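PDB 4U9R: CzcP cation efflux P1-ATPase from Ralstonia metallidurans, which probably couples ATP hydrolysis to zinc export across the cell membrane and is described here by its metal-binding N-terminal extension of ferredoxin-like fold. Local coordinates for residues 23-28 against 75-80; 130-135 against 143-148. All blocks are in the same frame, centred on the assembly; numbering follows the deposited sequence.

Contact 1 (23-28 against 75-80); sequences TEKLRL and CVHYDP. With CD (cadmium ion), chain C; TCE (3,3',3''-phosphanetriyltripropanoic acid), chain D.
Arg27 and Cys75 face each other as a non-hydrogen-bonded pair of two antiparallel strands, and their side chains meet at the thiolate that holds a cadmium ion. Within the contact the sulfur is gripped by the metal, 2.5 Å from Cys75 SG, and by the Arg27 side chain, whose NE donates to Cys75 SG over 3.3 Å with the sulfur close to the guanidinium plane and an N-H...S angle of 169°. Such a bond probably eases the negative charge on the sulfur. Beyond NE, the guanidinium turns NH1 and NH2 to the same carboxylate oxygen of the phosphine ligand, O15, but both bonds are weak. His77 spends NE2 on the metal, 2.2 Å away, and Lys25 lies alongside, pointing the same way. With CG anti to the carbonyl carbon (chi1 -50°) and the chain extended beyond it, Lys25 lays CE over one face of the imidazole in a CH-pi contact, 4.0 Å from the His77 ring centroid. The backbone polar atoms of Glu24 and Tyr78 satisfy one another in a pair of nearly straight bonds, and those of Leu26 and Val76 do likewise. On the face of Glu24 and Leu26, Glu24 lays its CA over one face of the Tyr78 ring and the two side chains slant across each other, Glu24 CB 3.5 Å from Tyr78 CZ, while Leu26 CD1 rests against Val76 CB. His62 completes the protein ligands of the metal from strand 58-64, which flanks strand 73-78 on the side away from 24-29, and helix 85-102 packs on Leu26 and Tyr78, on the face opposite the metal.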
ATOM      1  N   THR A  23      12.544 -14.176 -22.382  1.00 53.67           N
ATOM      2  CA  THR A  23      11.777 -13.632 -21.266  1.00 49.91           C
ATOM      3  C   THR A  23      10.408 -14.294 -21.076  1.00 45.93           C
ATOM      4  O   THR A  23       9.671 -14.495 -22.040  1.00 45.93           O
ATOM      5  CB  THR A  23      11.562 -12.134 -21.498  1.00 49.84           C
ATOM      6  OG1 THR A  23      12.838 -11.489 -21.579  1.00 53.71           O
ATOM      7  CG2 THR A  23      10.769 -11.515 -20.381  1.00 52.47           C
ATOM      8  N   GLU A  24      10.080 -14.646 -19.836  1.00 38.62           N
ATOM      9  CA  GLU A  24       8.742 -15.169 -19.514  1.00 36.60           C
ATOM     10  C   GLU A  24       8.107 -14.207 -18.552  1.00 35.67           C
ATOM     11  O   GLU A  24       8.815 -13.437 -17.887  1.00 30.46           O
ATOM     12  CB  GLU A  24       8.797 -16.598 -18.937  1.00 39.82           C
ATOM     13  CG  GLU A  24       9.232 -17.656 -19.975  1.00 44.38           C
ATOM     14  CD  GLU A  24       9.093 -19.109 -19.503  1.00 52.67           C
ATOM     15  OE1 GLU A  24       9.572 -19.470 -18.391  1.00 64.34           O
ATOM     16  OE2 GLU A  24       8.508 -19.926 -20.260  1.00 62.67           O
ATOM     17  N   LYS A  25       6.778 -14.239 -18.493  1.00 32.39           N
ATOM     18  CA  LYS A  25       6.002 -13.330 -17.675  1.00 33.18           C
ATOM     19  C   LYS A  25       5.075 -14.086 -16.759  1.00 32.21           C
ATOM     20  O   LYS A  25       4.508 -15.066 -17.173  1.00 29.90           O
ATOM     21  CB  LYS A  25       5.128 -12.475 -18.579  1.00 34.49           C
ATOM     22  CG  LYS A  25       5.940 -11.869 -19.694  1.00 38.85           C
ATOM     23  CD  LYS A  25       5.189 -10.882 -20.529  1.00 41.29           C
ATOM     24  CE  LYS A  25       6.161 -10.393 -21.617  1.00 46.91           C
ATOM     25  NZ  LYS A  25       5.580  -9.292 -22.410  1.00 47.14           N
ATOM     26  N   LEU A  26       4.870 -13.587 -15.551  1.00 29.86           N
ATOM     27  CA  LEU A  26       3.793 -14.064 -14.703  1.00 31.17           C
ATOM     28  C   LEU A  26       3.019 -12.900 -14.130  1.00 30.97           C
ATOM     29  O   LEU A  26       3.588 -11.820 -13.857  1.00 28.27           O
ATOM     30  CB  LEU A  26       4.305 -14.963 -13.576  1.00 35.40           C
ATOM     31  CG  LEU A  26       5.275 -14.430 -12.508  1.00 37.22           C
ATOM     32  CD1 LEU A  26       4.560 -13.649 -11.450  1.00 50.22           C
ATOM     33  CD2 LEU A  26       5.929 -15.545 -11.709  1.00 39.49           C
ATOM     34  N   ARG A  27       1.725 -13.115 -13.922  1.00 29.83           N
ATOM     35  CA  ARG A  27       0.849 -12.094 -13.373  1.00 31.91           C
ATOM     36  C   ARG A  27       0.057 -12.611 -12.220  1.00 32.93           C
ATOM     37  O   ARG A  27      -0.328 -13.759 -12.192  1.00 33.64           O
ATOM     38  CB  ARG A  27      -0.160 -11.665 -14.414  1.00 36.44           C
ATOM     39  CG  ARG A  27       0.409 -10.678 -15.381  1.00 40.70           C
ATOM     40  CD  ARG A  27      -0.448 -10.476 -16.621  1.00 39.29           C
ATOM     41  NE  ARG A  27       0.450 -10.013 -17.676  1.00 45.74           N
ATOM     42  CZ  ARG A  27       0.119  -9.885 -18.954  1.00 46.00           C
ATOM     43  NH1 ARG A  27      -1.104 -10.168 -19.359  1.00 45.72           N
ATOM     44  NH2 ARG A  27       1.025  -9.457 -19.821  1.00 46.97           N
ATOM     45  N   LEU A  28      -0.185 -11.744 -11.265  1.00 33.17           N
ATOM     46  CA  LEU A  28      -0.971 -12.057 -10.123  1.00 37.20           C
ATOM     47  C   LEU A  28      -1.823 -10.824  -9.821  1.00 41.56           C
ATOM     48  O   LEU A  28      -1.454  -9.687 -10.174  1.00 39.37           O
ATOM     49  CB  LEU A  28      -0.062 -12.321  -8.950  1.00 41.75           C
ATOM     50  CG  LEU A  28       0.801 -13.593  -9.014  1.00 43.64           C
ATOM     51  CD1 LEU A  28       2.197 -13.260  -9.481  1.00 47.01           C
ATOM     52  CD2 LEU A  28       0.895 -14.207  -7.644  1.00 48.20           C
ATOM     53  N   CYS A  75       2.594  -7.564 -13.238  1.00 31.03           N
ATOM     54  CA  CYS A  75       3.185  -8.364 -14.222  1.00 33.29           C
ATOM     55  C   CYS A  75       4.684  -8.295 -13.987  1.00 31.18           C
ATOM     56  O   CYS A  75       5.267  -7.215 -13.867  1.00 28.72           O
ATOM     57  CB  CYS A  75       2.754  -7.855 -15.597  1.00 31.08           C
ATOM     58  SG  CYS A  75       3.403  -8.827 -16.973  1.00 33.14           S
ATOM     59  N   VAL A  76       5.315  -9.467 -13.923  1.00 28.53           N
ATOM     60  CA  VAL A  76       6.718  -9.573 -13.680  1.00 27.31           C
ATOM     61  C   VAL A  76       7.325 -10.353 -14.821  1.00 29.93           C
ATOM     62  O   VAL A  76       6.864 -11.427 -15.139  1.00 29.20           O
ATOM     63  CB  VAL A  76       6.982 -10.320 -12.360  1.00 29.64           C
ATOM     64  CG1 VAL A  76       8.472 -10.510 -12.106  1.00 30.77           C
ATOM     65  CG2 VAL A  76       6.415  -9.557 -11.183  1.00 31.31           C
ATOM     66  N   HIS A  77       8.362  -9.793 -15.430  1.00 26.73           N
ATOM     67  CA  HIS A  77       9.092 -10.429 -16.461  1.00 28.90           C
ATOM     68  C   HIS A  77      10.393 -10.961 -15.856  1.00 32.95           C
ATOM     69  O   HIS A  77      11.087 -10.276 -15.104  1.00 34.51           O
ATOM     70  CB  HIS A  77       9.454  -9.433 -17.564  1.00 31.08           C
ATOM     71  CG  HIS A  77       8.286  -8.678 -18.147  1.00 31.01           C
ATOM     72  ND1 HIS A  77       8.418  -7.949 -19.312  1.00 35.05           N
ATOM     73  CD2 HIS A  77       7.011  -8.469 -17.723  1.00 31.05           C
ATOM     74  CE1 HIS A  77       7.266  -7.370 -19.610  1.00 34.32           C
ATOM     75  NE2 HIS A  77       6.386  -7.682 -18.678  1.00 27.24           N
ATOM     76  N   TYR A  78      10.713 -12.198 -16.181  1.00 33.24           N
ATOM     77  CA  TYR A  78      11.902 -12.807 -15.692  1.00 35.68           C
ATOM     78  C   TYR A  78      12.629 -13.573 -16.815  1.00 36.89           C
ATOM     79  O   TYR A  78      12.048 -13.929 -17.870  1.00 38.31           O
ATOM     80  CB  TYR A  78      11.571 -13.703 -14.502  1.00 35.64           C
ATOM     81  CG  TYR A  78      10.755 -14.913 -14.860  1.00 37.11           C
ATOM     82  CD1 TYR A  78       9.371 -14.810 -15.020  1.00 33.31           C
ATOM     83  CD2 TYR A  78      11.366 -16.163 -15.055  1.00 33.85           C
ATOM     84  CE1 TYR A  78       8.616 -15.911 -15.362  1.00 37.09           C
ATOM     85  CE2 TYR A  78      10.609 -17.278 -15.396  1.00 35.38           C
ATOM     86  CZ  TYR A  78       9.227 -17.123 -15.551  1.00 37.31           C
ATOM     87  OH  TYR A  78       8.442 -18.160 -15.886  1.00 38.45           O
ATOM     88  N   ASP A  79      13.908 -13.793 -16.560  1.00 39.23           N
ATOM     89  CA  ASP A  79      14.802 -14.601 -17.386  1.00 41.54           C
ATOM     90  C   ASP A  79      14.827 -16.018 -16.825  1.00 40.92           C
ATOM     91  O   ASP A  79      15.444 -16.266 -15.782  1.00 44.97           O
ATOM     92  CB  ASP A  79      16.208 -13.986 -17.282  1.00 45.47           C
ATOM     93  CG  ASP A  79      17.250 -14.734 -18.091  1.00 49.26           C
ATOM     94  OD1 ASP A  79      16.920 -15.765 -18.725  1.00 50.48           O
ATOM     95  OD2 ASP A  79      18.409 -14.267 -18.087  1.00 53.66           O
ATOM     96  N   PRO A  80      14.171 -16.966 -17.499  1.00 40.55           N
ATOM     97  CA  PRO A  80      14.171 -18.293 -16.932  1.00 46.92           C
ATOM     98  C   PRO A  80      15.545 -19.016 -16.898  1.00 50.72           C
ATOM     99  O   PRO A  80      15.600 -20.139 -16.418  1.00 54.33           O
ATOM    100  CB  PRO A  80      13.177 -19.055 -17.823  1.00 44.54           C
ATOM    101  CG  PRO A  80      13.216 -18.354 -19.124  1.00 42.05           C
ATOM    102  CD  PRO A  80      13.541 -16.928 -18.833  1.00 42.87           C
TER
HETATM  103 CD    CD C 302       4.324  -7.045 -18.476  1.00 37.10          CD
HETATM  104  O16 TCE D 303      -0.937  -7.433 -23.954  1.00 74.06           O
HETATM  105  C14 TCE D 303      -0.562  -7.958 -22.881  1.00 87.36           C
HETATM  106  O15 TCE D 303      -0.791  -9.145 -22.560  1.00 80.76           O
HETATM  107  C5  TCE D 303       0.222  -7.104 -21.902  1.00 84.54           C
HETATM  108  C2  TCE D 303       1.696  -7.426 -21.865  1.00 81.44           C
HETATM  109  P   TCE D 303       2.664  -6.548 -20.577  1.00 64.09           P
HETATM  110  C3  TCE D 303       2.122  -4.804 -20.753  1.00 84.90           C
HETATM  111  C6  TCE D 303       3.335  -3.898 -20.896  1.00 86.17           C
HETATM  112  C8  TCE D 303       3.165  -2.818 -21.947  1.00 89.07           C
HETATM  113  O10 TCE D 303       3.455  -1.644 -21.624  1.00 94.67           O
HETATM  114  O9  TCE D 303       2.742  -3.153 -23.078  1.00 89.41           O
HETATM  115  C1  TCE D 303       4.368  -6.536 -21.259  1.00 75.02           C
HETATM  116  C4  TCE D 303       4.280  -5.997 -22.684  1.00 84.24           C
HETATM  117  C11 TCE D 303       5.517  -5.237 -23.123  1.00 87.65           C
HETATM  118  O12 TCE D 303       6.637  -5.756 -22.910  1.00 90.80           O
HETATM  119  O13 TCE D 303       5.350  -4.127 -23.677  1.00 88.56           O

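Contact 2 (130-135 against 143-148); sequences PGVIEA and ARVEFD. With CD (cadmium ion), chain B.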
ATOM      1  N   PRO A 130       3.419   8.396  16.504  1.00101.01           N
ATOM      2  CA  PRO A 130       4.635   7.570  16.511  1.00103.51           C
ATOM      3  C   PRO A 130       4.799   6.527  15.383  1.00104.69           C
ATOM      4  O   PRO A 130       5.928   6.093  15.141  1.00106.97           O
ATOM      5  CB  PRO A 130       4.574   6.858  17.878  1.00105.31           C
ATOM      6  CG  PRO A 130       3.573   7.610  18.687  1.00103.37           C
ATOM      7  CD  PRO A 130       2.586   8.135  17.695  1.00104.47           C
ATOM      8  N   GLY A 131       3.716   6.131  14.703  1.00 97.06           N
ATOM      9  CA  GLY A 131       3.787   5.044  13.704  1.00 87.61           C
ATOM     10  C   GLY A 131       3.257   5.341  12.307  1.00 76.55           C
ATOM     11  O   GLY A 131       3.103   4.434  11.489  1.00 67.45           O
ATOM     12  N   VAL A 132       2.997   6.606  12.021  1.00 69.12           N
ATOM     13  CA  VAL A 132       2.382   6.990  10.761  1.00 69.25           C
ATOM     14  C   VAL A 132       3.445   7.277   9.703  1.00 72.12           C
ATOM     15  O   VAL A 132       4.500   7.833  10.015  1.00 68.74           O
ATOM     16  CB  VAL A 132       1.472   8.220  10.959  1.00 67.41           C
ATOM     17  CG1 VAL A 132       1.012   8.793   9.628  1.00 68.15           C
ATOM     18  CG2 VAL A 132       0.279   7.846  11.823  1.00 68.61           C
ATOM     19  N   ILE A 133       3.141   6.912   8.454  1.00 69.92           N
ATOM     20  CA  ILE A 133       4.057   7.074   7.327  1.00 69.67           C
ATOM     21  C   ILE A 133       3.570   8.131   6.349  1.00 68.74           C
ATOM     22  O   ILE A 133       4.282   9.082   6.057  1.00 79.04           O
ATOM     23  CB  ILE A 133       4.223   5.735   6.568  1.00 75.27           C
ATOM     24  CG1 ILE A 133       4.896   4.700   7.472  1.00 79.32           C
ATOM     25  CG2 ILE A 133       5.042   5.921   5.291  1.00 78.19           C
ATOM     26  CD1 ILE A 133       4.541   3.274   7.116  1.00 81.81           C
ATOM     27  N   GLU A 134       2.366   7.929   5.829  1.00 71.59           N
ATOM     28  CA  GLU A 134       1.735   8.823   4.858  1.00 78.67           C
ATOM     29  C   GLU A 134       0.359   9.185   5.416  1.00 75.18           C
ATOM     30  O   GLU A 134      -0.266   8.361   6.083  1.00 68.17           O
ATOM     31  CB  GLU A 134       1.603   8.112   3.494  1.00 86.13           C
ATOM     32  CG  GLU A 134       0.931   8.921   2.383  1.00 93.59           C
ATOM     33  CD  GLU A 134       0.607   8.087   1.145  1.00 97.51           C
ATOM     34  OE1 GLU A 134       1.316   8.241   0.120  1.00 96.01           O
ATOM     35  OE2 GLU A 134      -0.354   7.279   1.195  1.00 93.85           O
ATOM     36  N   ALA A 135      -0.092  10.415   5.162  1.00 78.15           N
ATOM     37  CA  ALA A 135      -1.386  10.898   5.657  1.00 75.02           C
ATOM     38  C   ALA A 135      -1.913  12.017   4.776  1.00 80.93           C
ATOM     39  O   ALA A 135      -1.181  12.950   4.467  1.00 82.44           O
ATOM     40  CB  ALA A 135      -1.257  11.378   7.086  1.00 78.72           C
ATOM     41  N   ALA A 143      -9.963  10.877   5.873  1.00 71.87           N
ATOM     42  CA  ALA A 143      -8.559  10.686   6.245  1.00 73.57           C
ATOM     43  C   ALA A 143      -7.997   9.408   5.606  1.00 71.89           C
ATOM     44  O   ALA A 143      -8.495   8.315   5.877  1.00 64.84           O
ATOM     45  CB  ALA A 143      -8.417  10.628   7.765  1.00 69.04           C
ATOM     46  N   ARG A 144      -6.959   9.573   4.779  1.00 79.54           N
ATOM     47  CA  ARG A 144      -6.240   8.474   4.107  1.00 78.14           C
ATOM     48  C   ARG A 144      -4.861   8.313   4.749  1.00 71.40           C
ATOM     49  O   ARG A 144      -3.945   9.067   4.436  1.00 64.92           O
ATOM     50  CB  ARG A 144      -6.078   8.803   2.615  1.00 84.63           C
ATOM     51  CG  ARG A 144      -5.134   7.891   1.828  1.00 94.02           C
ATOM     52  CD  ARG A 144      -4.688   8.523   0.511  1.00 94.23           C
ATOM     53  NE  ARG A 144      -4.170   7.515  -0.407  1.00 94.31           N
ATOM     54  CZ  ARG A 144      -4.925   6.643  -1.078  1.00102.29           C
ATOM     55  NH1 ARG A 144      -6.247   6.647  -0.949  1.00104.25           N
ATOM     56  NH2 ARG A 144      -4.360   5.755  -1.886  1.00106.65           N
ATOM     57  N   VAL A 145      -4.709   7.328   5.626  1.00 69.33           N
ATOM     58  CA  VAL A 145      -3.456   7.145   6.375  1.00 70.50           C
ATOM     59  C   VAL A 145      -2.801   5.785   6.049  1.00 70.57           C
ATOM     60  O   VAL A 145      -3.459   4.850   5.567  1.00 69.69           O
ATOM     61  CB  VAL A 145      -3.689   7.325   7.904  1.00 70.05           C
ATOM     62  CG1 VAL A 145      -4.619   6.261   8.453  1.00 75.15           C
ATOM     63  CG2 VAL A 145      -2.391   7.322   8.691  1.00 67.08           C
ATOM     64  N   GLU A 146      -1.494   5.708   6.273  1.00 64.82           N
ATOM     65  CA  GLU A 146      -0.751   4.464   6.147  1.00 62.15           C
ATOM     66  C   GLU A 146       0.197   4.385   7.313  1.00 59.33           C
ATOM     67  O   GLU A 146       0.839   5.383   7.640  1.00 64.10           O
ATOM     68  CB  GLU A 146       0.014   4.446   4.831  1.00 69.46           C
ATOM     69  CG  GLU A 146       0.970   3.260   4.670  1.00 69.10           C
ATOM     70  CD  GLU A 146       0.957   2.695   3.268  1.00 68.93           C
ATOM     71  OE1 GLU A 146       0.336   3.304   2.380  1.00 73.60           O
ATOM     72  OE2 GLU A 146       1.550   1.623   3.068  1.00 62.24           O
ATOM     73  N   PHE A 147       0.290   3.219   7.946  1.00 54.49           N
ATOM     74  CA  PHE A 147       1.052   3.106   9.180  1.00 56.53           C
ATOM     75  C   PHE A 147       1.814   1.801   9.399  1.00 62.39           C
ATOM     76  O   PHE A 147       1.468   0.759   8.853  1.00 64.74           O
ATOM     77  CB  PHE A 147       0.135   3.361  10.386  1.00 54.16           C
ATOM     78  CG  PHE A 147      -1.095   2.503  10.419  1.00 49.86           C
ATOM     79  CD1 PHE A 147      -2.203   2.842   9.671  1.00 49.91           C
ATOM     80  CD2 PHE A 147      -1.159   1.382  11.230  1.00 53.44           C
ATOM     81  CE1 PHE A 147      -3.345   2.069   9.713  1.00 50.01           C
ATOM     82  CE2 PHE A 147      -2.297   0.591  11.276  1.00 50.31           C
ATOM     83  CZ  PHE A 147      -3.394   0.936  10.515  1.00 52.09           C
ATOM     84  N   ASP A 148       2.838   1.897  10.248  1.00 63.25           N
ATOM     85  CA  ASP A 148       3.721   0.799  10.598  1.00 66.49           C
ATOM     86  C   ASP A 148       3.130   0.001  11.768  1.00 70.01           C
ATOM     87  O   ASP A 148       3.169   0.438  12.918  1.00 68.08           O
ATOM     88  CB  ASP A 148       5.117   1.358  10.939  1.00 69.70           C
ATOM     89  CG  ASP A 148       6.100   0.288  11.412  1.00 72.64           C
ATOM     90  OD1 ASP A 148       5.703  -0.880  11.609  1.00 70.60           O
ATOM     91  OD2 ASP A 148       7.284   0.635  11.602  1.00 80.21           O
TER
HETATM   92 CD    CD B 301      -0.029   0.708   1.983  1.00 49.38          CD
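Val132 and Val145 pack methyl to methyl on one face of the hairpin, their side chains crossing at about a right angle with Val132 CG1 3.8 Å from Val145 CG2. The opposite face carries the charged groups: Glu134 lies beside Glu146, with Ile133 next to them, and Arg144 slants across toward Glu134. The carboxylate and guanidinium planes there are 41° apart, and Glu134 OE2 stays 4.1 Å from Arg144 NE, too far for a salt bridge; Arg144 instead pairs through NH2 with Asp39. A classic beta bulge separates the two ends of the register. Ile133 and Glu134 both face Glu146, and Glu146 O accepts from Ile133 N at 2.9 Å and, weakly, from Glu134 N. At the bulge Ile133 points its CB toward the neighbouring strand, and its CD1 reaches the Phe147-Asp148 peptide, 3.8 Å from Asp148 N. Before the bulge, Gly131 O accepts the amide of Asp148 in a nearly straight bond and also touches Phe147 CB at 3.3 Å. The phenylalanine ring leads away from 130-135, since its CG sits between the backbone N and the carbonyl carbon (chi1 54°). Glu146 extends from the sheet with CG anti to its backbone N (chi1 173°), then bends at chi2, and both carboxylate oxygens bind cadmium, OE2 more closely at 2.1 Å. Asp42, Cys44 and His105 complete the site, and Arg47 donates to Glu146 OE2. The metal and this arginine should together favour the deprotonated carboxylate, offsetting the like charge of Glu134, whose OE2 lies 4.2 Å from Glu146 OE1.

Overall arrangement
Contact 1 comes first along the chain and closes before contact 2 opens; the two lie on opposite sides of the chain's centre, with centres 32 Å apart and nearest atoms about 18 Å apart. Each joins two neighbouring strands of a separate three-stranded antiparallel sheet in the order 1-3-2. In contact 1 the partners are the first and third strands, 24-29 and 73-78; in contact 2 they are the consecutive strands 132-137 and 142-148 of a hairpin. Helix 85-102 leads from the first sheet to strand 103-109 of the second. Of two cadmium sites, contact 1 gives Cys75 and His77 to one, contact 2 Glu146 to the other, which also draws Asp42 and Cys44 from the first half.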